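Local coordinates for protein SusD homolog (Bacteroides thetaiotaomicron, PDB 3SGH) that probably binds glycans at the cell surface as a SusD-like outer-membrane lipoprotein, serving carbohydrate uptake, at residues 445-459 against 482-495. Residues are numbered along the deposited sequence; the frame is centred on the assembly and turned at random. Where two conformers were deposited one is given.
Sequences NADCNTGRGQRRLRF and KDSNGTDLWWAMKE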
ATOM      1  N   ASN A 445     -11.842 -13.701  14.907  1.00 18.84           N
ATOM      2  CA  ASN A 445     -12.296 -14.467  13.746  1.00 18.95           C
ATOM      3  C   ASN A 445     -11.723 -15.871  13.855  1.00 19.85           C
ATOM      4  O   ASN A 445     -10.521 -16.051  13.977  1.00 19.23           O
ATOM      5  CB  ASN A 445     -11.792 -13.795  12.468  1.00 19.51           C
ATOM      6  CG  ASN A 445     -12.367 -14.406  11.194  1.00 21.42           C
ATOM      7  OD1 ASN A 445     -11.894 -15.425  10.702  1.00 24.81           O
ATOM      8  ND2 ASN A 445     -13.361 -13.762  10.638  1.00 19.42           N
ATOM      9  N   ALA A 446     -12.595 -16.865  13.757  1.00 21.44           N
ATOM     10  CA  ALA A 446     -12.183 -18.251  13.867  1.00 22.43           C
ATOM     11  C   ALA A 446     -11.276 -18.726  12.749  1.00 21.88           C
ATOM     12  O   ALA A 446     -10.578 -19.729  12.906  1.00 22.45           O
ATOM     13  CB  ALA A 446     -13.420 -19.142  13.924  1.00 23.27           C
ATOM     14  N   ASP A 447     -11.287 -18.042  11.614  1.00 21.25           N
ATOM     15  CA  ASP A 447     -10.442 -18.427  10.505  1.00 20.98           C
ATOM     16  C   ASP A 447      -9.082 -17.733  10.451  1.00 20.41           C
ATOM     17  O   ASP A 447      -8.263 -18.059   9.573  1.00 20.56           O
ATOM     18  CB  ASP A 447     -11.155 -18.198   9.185  1.00 21.44           C
ATOM     19  CG  ASP A 447     -12.358 -19.095   8.988  1.00 24.55           C
ATOM     20  OD1 ASP A 447     -12.495 -20.111   9.691  1.00 28.36           O
ATOM     21  OD2 ASP A 447     -13.192 -18.764   8.124  1.00 27.49           O
ATOM     22  N   CYS A 448      -8.833 -16.789  11.364  1.00 19.10           N
ATOM     23  CA  CYS A 448      -7.546 -16.056  11.388  1.00 19.25           C
ATOM     24  C   CYS A 448      -6.875 -16.227  12.732  1.00 18.84           C
ATOM     25  O   CYS A 448      -7.549 -16.246  13.777  1.00 19.45           O
ATOM     26  CB  CYS A 448      -7.769 -14.559  11.196  1.00 19.33           C
ATOM     27  SG  CYS A 448      -8.622 -14.098   9.653  1.00 18.38           S
ATOM     28  N   ASN A 449      -5.570 -16.404  12.698  1.00 19.13           N
ATOM     29  CA  ASN A 449      -4.744 -16.465  13.923  1.00 19.50           C
ATOM     30  C   ASN A 449      -3.810 -15.268  13.986  1.00 19.00           C
ATOM     31  O   ASN A 449      -3.566 -14.598  12.977  1.00 18.98           O
ATOM     32  CB  ASN A 449      -3.949 -17.775  13.979  1.00 20.13           C
ATOM     33  CG  ASN A 449      -3.055 -17.991  12.727  1.00 22.59           C
ATOM     34  OD1 ASN A 449      -2.103 -17.272  12.498  1.00 26.80           O
ATOM     35  ND2 ASN A 449      -3.388 -18.995  11.913  1.00 25.38           N
ATOM     36  N   THR A 450      -3.285 -14.961  15.167  1.00 20.00           N
ATOM     37  CA  THR A 450      -2.381 -13.817  15.272  1.00 19.71           C
ATOM     38  C   THR A 450      -0.994 -14.060  14.615  1.00 20.91           C
ATOM     39  O   THR A 450      -0.299 -13.109  14.293  1.00 23.00           O
ATOM     40  CB  THR A 450      -2.203 -13.419  16.744  1.00 19.83           C
ATOM     41  OG1 THR A 450      -1.740 -14.571  17.456  1.00 20.51           O
ATOM     42  CG2 THR A 450      -3.546 -12.928  17.338  1.00 18.05           C
ATOM     43  N   GLY A 451      -0.606 -15.308  14.395  1.00 21.77           N
ATOM     44  CA  GLY A 451       0.649 -15.573  13.703  1.00 22.14           C
ATOM     45  C   GLY A 451       0.691 -15.027  12.282  1.00 21.61           C
ATOM     46  O   GLY A 451       1.722 -14.541  11.837  1.00 22.30           O
ATOM     47  N   ARG A 452      -0.429 -15.137  11.570  1.00 19.16           N
ATOM     48  CA  ARG A 452      -0.479 -14.777  10.156  1.00 19.45           C
ATOM     49  C   ARG A 452      -1.417 -13.615   9.855  1.00 16.65           C
ATOM     50  O   ARG A 452      -1.324 -13.022   8.772  1.00 17.57           O
ATOM     51  CB  ARG A 452      -0.893 -16.002   9.334  1.00 19.33           C
ATOM     52  CG  ARG A 452       0.074 -17.196   9.608  1.00 23.78           C
ATOM     53  CD  ARG A 452      -0.185 -18.367   8.761  1.00 26.96           C
ATOM     54  NE  ARG A 452       0.123 -18.159   7.355  1.00 27.59           N
ATOM     55  CZ  ARG A 452      -0.767 -18.182   6.349  1.00 26.39           C
ATOM     56  NH1 ARG A 452      -2.062 -18.385   6.551  1.00 26.56           N
ATOM     57  NH2 ARG A 452      -0.345 -18.034   5.109  1.00 24.96           N
ATOM     58  N   GLY A 453      -2.319 -13.342  10.793  1.00 15.89           N
ATOM     59  CA  GLY A 453      -3.252 -12.236  10.676  1.00 16.05           C
ATOM     60  C   GLY A 453      -4.370 -12.491   9.659  1.00 15.68           C
ATOM     61  O   GLY A 453      -4.563 -13.626   9.181  1.00 15.99           O
ATOM     62  N   GLN A 454      -5.079 -11.423   9.324  1.00 15.59           N
ATOM     63  CA  GLN A 454      -6.096 -11.452   8.272  1.00 15.15           C
ATOM     64  C   GLN A 454      -5.387 -11.580   6.943  1.00 14.91           C
ATOM     65  O   GLN A 454      -4.372 -10.969   6.738  1.00 14.95           O
ATOM     66  CB  GLN A 454      -6.971 -10.185   8.307  1.00 14.53           C
ATOM     67  CG  GLN A 454      -8.052 -10.200   7.228  1.00 14.62           C
ATOM     68  CD  GLN A 454      -9.279  -9.372   7.568  1.00 14.14           C
ATOM     69  OE1 GLN A 454      -9.493  -8.976   8.737  1.00 15.64           O
ATOM     70  NE2 GLN A 454     -10.136  -9.124   6.543  1.00 13.29           N
ATOM     71  N   ARG A 455      -5.902 -12.405   6.043  1.00 13.70           N
ATOM     72  CA  ARG A 455      -5.183 -12.775   4.832  1.00 14.25           C
ATOM     73  C   ARG A 455      -5.762 -12.087   3.566  1.00 13.72           C
ATOM     74  O   ARG A 455      -5.066 -11.962   2.562  1.00 15.69           O
ATOM     75  CB  ARG A 455      -5.144 -14.272   4.704  1.00 15.01           C
ATOM     76  CG  ARG A 455      -4.559 -14.982   5.895  1.00 14.36           C
ATOM     77  CD  ARG A 455      -3.126 -14.542   6.288  1.00 14.45           C
ATOM     78  NE  ARG A 455      -2.152 -14.814   5.224  1.00 15.03           N
ATOM     79  CZ  ARG A 455      -0.850 -14.506   5.255  1.00 15.88           C
ATOM     80  NH1 ARG A 455      -0.325 -13.856   6.280  1.00 15.64           N
ATOM     81  NH2 ARG A 455      -0.045 -14.844   4.250  1.00 18.78           N
ATOM     82  N   ARG A 456      -7.019 -11.652   3.657  1.00 13.61           N
ATOM     83  CA  ARG A 456      -7.738 -10.985   2.570  1.00 13.38           C
ATOM     84  C   ARG A 456      -9.033 -10.346   3.076  1.00 14.34           C
ATOM     85  O   ARG A 456      -9.515 -10.673   4.161  1.00 13.56           O
ATOM     86  CB  ARG A 456      -8.108 -11.979   1.459  1.00 12.28           C
ATOM     87  CG  ARG A 456      -9.166 -12.993   1.802  1.00 14.55           C
ATOM     88  CD  ARG A 456      -9.373 -14.024   0.732  1.00 15.08           C
ATOM     89  NE  ARG A 456     -10.286 -13.518  -0.301  1.00 14.74           N
ATOM     90  CZ  ARG A 456     -11.611 -13.613  -0.234  1.00 18.00           C
ATOM     91  NH1 ARG A 456     -12.210 -14.145   0.838  1.00 13.72           N
ATOM     92  NH2 ARG A 456     -12.358 -13.138  -1.228  1.00 17.04           N
ATOM     93  N   LEU A 457      -9.598  -9.453   2.270  1.00 14.07           N
ATOM     94  CA  LEU A 457     -10.978  -9.028   2.459  0.50 14.66           C
ATOM     95  C   LEU A 457     -11.885  -9.996   1.685  1.00 15.32           C
ATOM     96  O   LEU A 457     -11.441 -10.638   0.746  1.00 15.19           O
ATOM     97  CB  LEU A 457     -11.162  -7.587   1.968  0.50 15.24           C
ATOM     98  CG  LEU A 457     -10.809  -6.489   2.979  0.50 16.23           C
ATOM     99  CD1 LEU A 457      -9.433  -6.661   3.606  0.50 18.00           C
ATOM    100  CD2 LEU A 457     -10.949  -5.114   2.302  0.50 16.84           C
ATOM    101  N   ARG A 458     -13.154 -10.066   2.077  1.00 15.25           N
ATOM    102  CA  ARG A 458     -14.120 -10.944   1.475  1.00 15.47           C
ATOM    103  C   ARG A 458     -14.862 -10.229   0.351  1.00 15.88           C
ATOM    104  O   ARG A 458     -14.838  -8.987   0.261  1.00 15.33           O
ATOM    105  CB  ARG A 458     -15.125 -11.424   2.532  1.00 15.66           C
ATOM    106  CG  ARG A 458     -14.522 -12.361   3.562  1.00 17.13           C
ATOM    107  CD  ARG A 458     -15.533 -12.791   4.636  1.00 17.30           C
ATOM    108  NE  ARG A 458     -15.819 -11.643   5.521  1.00 22.64           N
ATOM    109  CZ  ARG A 458     -16.896 -10.868   5.452  1.00 24.43           C
ATOM    110  NH1 ARG A 458     -17.852 -11.102   4.557  1.00 25.74           N
ATOM    111  NH2 ARG A 458     -17.029  -9.832   6.269  1.00 25.40           N
ATOM    112  N   PHE A 459     -15.520 -11.037  -0.479  1.00 16.34           N
ATOM    113  CA  PHE A 459     -16.430 -10.562  -1.518  1.00 16.42           C
ATOM    114  C   PHE A 459     -17.594  -9.796  -0.828  1.00 17.44           C
ATOM    115  O   PHE A 459     -17.943 -10.062   0.340  1.00 17.69           O
ATOM    116  CB  PHE A 459     -16.939 -11.751  -2.350  1.00 16.98           C
ATOM    117  CG  PHE A 459     -15.842 -12.540  -3.063  1.00 15.59           C
ATOM    118  CD1 PHE A 459     -14.762 -11.905  -3.625  1.00 16.53           C
ATOM    119  CD2 PHE A 459     -15.967 -13.906  -3.202  1.00 17.74           C
ATOM    120  CE1 PHE A 459     -13.798 -12.626  -4.341  1.00 15.98           C
ATOM    121  CE2 PHE A 459     -15.028 -14.641  -3.904  1.00 19.89           C
ATOM    122  CZ  PHE A 459     -13.950 -14.020  -4.462  1.00 16.18           C
ATOM    123  N   LYS A 482     -13.084 -21.004  -0.049  1.00 19.96           N
ATOM    124  CA  LYS A 482     -13.894 -20.399   0.992  1.00 20.49           C
ATOM    125  C   LYS A 482     -13.720 -18.888   0.996  1.00 19.24           C
ATOM    126  O   LYS A 482     -12.586 -18.399   1.060  1.00 18.53           O
ATOM    127  CB  LYS A 482     -13.455 -20.943   2.350  1.00 21.63           C
ATOM    128  CG  LYS A 482     -14.537 -20.844   3.384  1.00 28.31           C
ATOM    129  CD  LYS A 482     -14.077 -21.135   4.827  1.00 33.18           C
ATOM    130  CE  LYS A 482     -15.189 -20.735   5.804  1.00 36.04           C
ATOM    131  NZ  LYS A 482     -14.698 -20.946   7.187  1.00 36.03           N
ATOM    132  N   ASP A 483     -14.822 -18.147   0.992  1.00 18.34           N
ATOM    133  CA  ASP A 483     -14.764 -16.679   1.028  1.00 17.90           C
ATOM    134  C   ASP A 483     -14.632 -16.222   2.488  1.00 17.98           C
ATOM    135  O   ASP A 483     -15.597 -15.809   3.124  1.00 19.26           O
ATOM    136  CB  ASP A 483     -16.024 -16.089   0.360  1.00 18.59           C
ATOM    137  CG  ASP A 483     -16.021 -14.551   0.293  1.00 18.25           C
ATOM    138  OD1 ASP A 483     -14.924 -13.937   0.354  1.00 17.69           O
ATOM    139  OD2 ASP A 483     -17.151 -13.962   0.168  1.00 15.99           O
ATOM    140  N   SER A 484     -13.414 -16.325   2.996  1.00 17.21           N
ATOM    141  CA  SER A 484     -13.045 -16.060   4.365  1.00 17.16           C
ATOM    142  C   SER A 484     -11.977 -14.985   4.484  1.00 16.09           C
ATOM    143  O   SER A 484     -11.098 -14.884   3.602  1.00 14.95           O
ATOM    144  CB  SER A 484     -12.445 -17.356   4.951  1.00 18.43           C
ATOM    145  OG  SER A 484     -11.929 -17.168   6.239  1.00 19.14           O
ATOM    146  N   ASN A 485     -11.998 -14.270   5.608  1.00 15.78           N
ATOM    147  CA  ASN A 485     -10.899 -13.354   5.972  1.00 14.86           C
ATOM    148  C   ASN A 485      -9.548 -14.074   6.082  1.00 14.40           C
ATOM    149  O   ASN A 485      -8.492 -13.462   5.957  1.00 15.52           O
ATOM    150  CB  ASN A 485     -11.159 -12.703   7.342  1.00 14.93           C
ATOM    151  CG  ASN A 485     -12.309 -11.714   7.341  1.00 13.89           C
ATOM    152  OD1 ASN A 485     -12.990 -11.500   6.309  1.00 17.58           O
ATOM    153  ND2 ASN A 485     -12.560 -11.123   8.509  1.00 15.34           N
ATOM    154  N   GLY A 486      -9.578 -15.369   6.376  1.00 15.02           N
ATOM    155  CA  GLY A 486      -8.352 -16.130   6.615  1.00 16.14           C
ATOM    156  C   GLY A 486      -7.819 -16.936   5.419  1.00 16.45           C
ATOM    157  O   GLY A 486      -6.786 -17.627   5.534  1.00 17.77           O
ATOM    158  N   THR A 487      -8.522 -16.853   4.288  1.00 15.83           N
ATOM    159  CA  THR A 487      -8.136 -17.469   3.037  1.00 16.38           C
ATOM    160  C   THR A 487      -7.048 -16.676   2.337  1.00 15.88           C
ATOM    161  O   THR A 487      -7.157 -15.487   2.193  1.00 16.50           O
ATOM    162  CB  THR A 487      -9.347 -17.650   2.097  1.00 16.52           C
ATOM    163  OG1 THR A 487     -10.218 -18.642   2.669  1.00 17.43           O
ATOM    164  CG2 THR A 487      -8.964 -18.163   0.718  1.00 16.64           C
ATOM    165  N   ASP A 488      -6.001 -17.392   1.922  1.00 17.32           N
ATOM    166  CA  ASP A 488      -4.892 -16.794   1.229  1.00 16.01           C
ATOM    167  C   ASP A 488      -5.187 -16.473  -0.229  1.00 15.77           C
ATOM    168  O   ASP A 488      -5.841 -17.227  -0.949  1.00 16.60           O
ATOM    169  CB  ASP A 488      -3.647 -17.662   1.367  1.00 16.13           C
ATOM    170  CG  ASP A 488      -2.820 -17.318   2.625  1.00 16.39           C
ATOM    171  OD1 ASP A 488      -2.477 -16.122   2.843  1.00 16.09           O
ATOM    172  OD2 ASP A 488      -2.513 -18.283   3.395  1.00 18.52           O
ATOM    173  N   LEU A 489      -4.658 -15.321  -0.634  1.00 16.34           N
ATOM    174  CA  LEU A 489      -4.603 -14.938  -2.029  1.00 16.05           C
ATOM    175  C   LEU A 489      -3.564 -15.739  -2.842  1.00 15.56           C
ATOM    176  O   LEU A 489      -2.644 -16.346  -2.302  1.00 15.36           O
ATOM    177  CB  LEU A 489      -4.356 -13.444  -2.123  1.00 15.19           C
ATOM    178  CG  LEU A 489      -5.456 -12.598  -1.483  1.00 16.43           C
ATOM    179  CD1 LEU A 489      -5.242 -11.113  -1.746  1.00 15.78           C
ATOM    180  CD2 LEU A 489      -6.869 -13.011  -1.984  1.00 15.30           C
ATOM    181  N   TRP A 490      -3.689 -15.647  -4.164  1.00 16.42           N
ATOM    182  CA  TRP A 490      -2.976 -16.523  -5.091  1.00 16.23           C
ATOM    183  C   TRP A 490      -1.445 -16.324  -4.969  1.00 15.89           C
ATOM    184  O   TRP A 490      -0.652 -17.282  -5.051  1.00 17.63           O
ATOM    185  CB  TRP A 490      -3.471 -16.187  -6.494  1.00 16.94           C
ATOM    186  CG  TRP A 490      -2.734 -16.748  -7.627  1.00 17.21           C
ATOM    187  CD1 TRP A 490      -2.715 -18.067  -8.041  1.00 18.15           C
ATOM    188  CD2 TRP A 490      -2.004 -16.010  -8.615  1.00 18.35           C
ATOM    189  NE1 TRP A 490      -1.973 -18.170  -9.206  1.00 17.32           N
ATOM    190  CE2 TRP A 490      -1.519 -16.928  -9.555  1.00 18.71           C
ATOM    191  CE3 TRP A 490      -1.695 -14.669  -8.775  1.00 16.42           C
ATOM    192  CZ2 TRP A 490      -0.725 -16.537 -10.650  1.00 21.67           C
ATOM    193  CZ3 TRP A 490      -0.906 -14.288  -9.859  1.00 15.28           C
ATOM    194  CH2 TRP A 490      -0.430 -15.211 -10.763  1.00 16.54           C
ATOM    195  N   TRP A 491      -1.058 -15.074  -4.765  1.00 15.26           N
ATOM    196  CA  TRP A 491       0.335 -14.664  -4.677  1.00 14.88           C
ATOM    197  C   TRP A 491       0.885 -14.694  -3.255  1.00 15.67           C
ATOM    198  O   TRP A 491       2.095 -14.536  -3.081  1.00 15.85           O
ATOM    199  CB  TRP A 491       0.525 -13.252  -5.235  1.00 15.05           C
ATOM    200  CG  TRP A 491      -0.433 -12.233  -4.638  1.00 13.54           C
ATOM    201  CD1 TRP A 491      -1.618 -11.842  -5.152  1.00 13.10           C
ATOM    202  CD2 TRP A 491      -0.272 -11.500  -3.395  1.00 15.36           C
ATOM    203  NE1 TRP A 491      -2.220 -10.900  -4.321  1.00 14.86           N
ATOM    204  CE2 TRP A 491      -1.404 -10.666  -3.253  1.00 14.35           C
ATOM    205  CE3 TRP A 491       0.732 -11.436  -2.427  1.00 14.35           C
ATOM    206  CZ2 TRP A 491      -1.587  -9.834  -2.151  1.00 16.75           C
ATOM    207  CZ3 TRP A 491       0.567 -10.584  -1.335  1.00 15.90           C
ATOM    208  CH2 TRP A 491      -0.586  -9.812  -1.195  1.00 15.36           C
ATOM    209  N   ALA A 492       0.031 -14.917  -2.253  1.00 15.20           N
ATOM    210  CA  ALA A 492       0.480 -14.856  -0.845  1.00 15.56           C
ATOM    211  C   ALA A 492       1.158 -16.152  -0.474  1.00 15.49           C
ATOM    212  O   ALA A 492       0.852 -17.201  -1.044  1.00 16.46           O
ATOM    213  CB  ALA A 492      -0.709 -14.627   0.098  1.00 14.19           C
HETATM  214  N   MSE A 493       2.053 -16.104   0.510  1.00 16.42           N
HETATM  215  CA  MSE A 493       2.661 -17.311   1.053  1.00 17.91           C
HETATM  216  C   MSE A 493       1.589 -18.102   1.813  1.00 18.34           C
HETATM  217  O   MSE A 493       0.806 -17.536   2.547  1.00 19.63           O
HETATM  218  CB  MSE A 493       3.797 -16.948   2.011  1.00 19.78           C
HETATM  219  CG  MSE A 493       4.462 -18.165   2.568  1.00 22.23           C
HETATM  220 SE   MSE A 493       6.130 -17.688   3.457  0.75 26.97          SE
HETATM  221  CE  MSE A 493       5.637 -16.119   4.445  1.00 30.20           C
ATOM    222  N   LYS A 494       1.514 -19.397   1.558  1.00 18.33           N
ATOM    223  CA  LYS A 494       0.512 -20.239   2.185  1.00 18.97           C
ATOM    224  C   LYS A 494       1.036 -20.761   3.499  1.00 19.80           C
ATOM    225  O   LYS A 494       2.220 -20.584   3.806  1.00 19.72           O
ATOM    226  CB  LYS A 494       0.141 -21.396   1.257  1.00 18.91           C
ATOM    227  CG  LYS A 494      -0.314 -20.990  -0.147  1.00 19.49           C
ATOM    228  CD  LYS A 494      -1.401 -19.942  -0.144  1.00 17.48           C
ATOM    229  CE  LYS A 494      -1.934 -19.685  -1.537  1.00 16.49           C
ATOM    230  NZ  LYS A 494      -0.942 -18.887  -2.374  1.00 19.30           N
ATOM    231  N   GLU A 495       0.153 -21.403   4.249  1.00 21.81           N
ATOM    232  CA  GLU A 495       0.457 -21.888   5.599  1.00 24.31           C
ATOM    233  C   GLU A 495       1.704 -22.740   5.650  1.00 24.70           C
ATOM    234  O   GLU A 495       2.490 -22.635   6.595  1.00 24.38           O
ATOM    235  CB  GLU A 495      -0.732 -22.656   6.184  1.00 25.74           C
ATOM    236  CG  GLU A 495      -1.839 -21.754   6.744  1.00 31.85           C
ATOM    237  CD  GLU A 495      -2.954 -22.553   7.472  1.00 38.33           C
ATOM    238  OE1 GLU A 495      -2.930 -23.800   7.396  1.00 40.14           O
ATOM    239  OE2 GLU A 495      -3.855 -21.932   8.102  1.00 40.06           O
TER
HETATM  240  O   HOH W   1      -5.650 -17.936   8.108  1.00 21.96           O
HETATM  241  O   HOH W   2      -3.517 -19.410   8.826  1.00 38.08           O
HETATM  242  O   HOH W   3     -13.040  -8.587   6.388  1.00 15.27           O
HETATM  243  O   HOH W   4      -3.302 -13.810   1.383  1.00 13.40           O
HETATM  244  O   HOH W   5     -15.283  -9.927   8.732  1.00 18.46           O
HETATM  245  O   HOH W   6     -18.423 -12.924   2.379  1.00 26.38           O
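Bends at chi2 (-56°) and chi3 (-62°) turn the NE/NH2 side of the R455 guanidinium to D488. R455 NE meets D488 OD1 at 2.7 Å, and NH2 bonds the same oxygen. R452 NH2 lies 2.8 Å from D488 OD2, and R452 NH1 bonds this second oxygen too, an end-on grip. The carboxylate stands steeply to both guanidinium planes. One acid thus holds two arginines whose guanidinium groups lie partly over one another, and it probably offsets part of their charge. R455 NH1 also bonds R452 O, which helps fix the rotation of its head.

R456 reaches the other way, to D483. R456 NH1 uses the anti lone pair of D483 OD1 at 2.8 Å, R456 NH2 also bonds this oxygen, and F459 N takes the syn lone pair. Y464 bonds D483 OD2. Between these two salt-bridge sites, N485 O accepts from R455 N at 2.8 Å and more loosely from R456 N. The N485 amide stacks nearly parallel on that of Q454, and N485 OD1 receives R458 NE at 2.9 Å. D447 OD2 accepts from both K482 NZ, in a salt bridge, and S484 OG.

The contact joins two irregular loops of the alpha-helical SusD-like fold. The first links helices 424-432 and 461-466; the second follows helix 468-477. R455 and L489 pack on helix 424-432, and F459 touches helices 100-120 and 468-477.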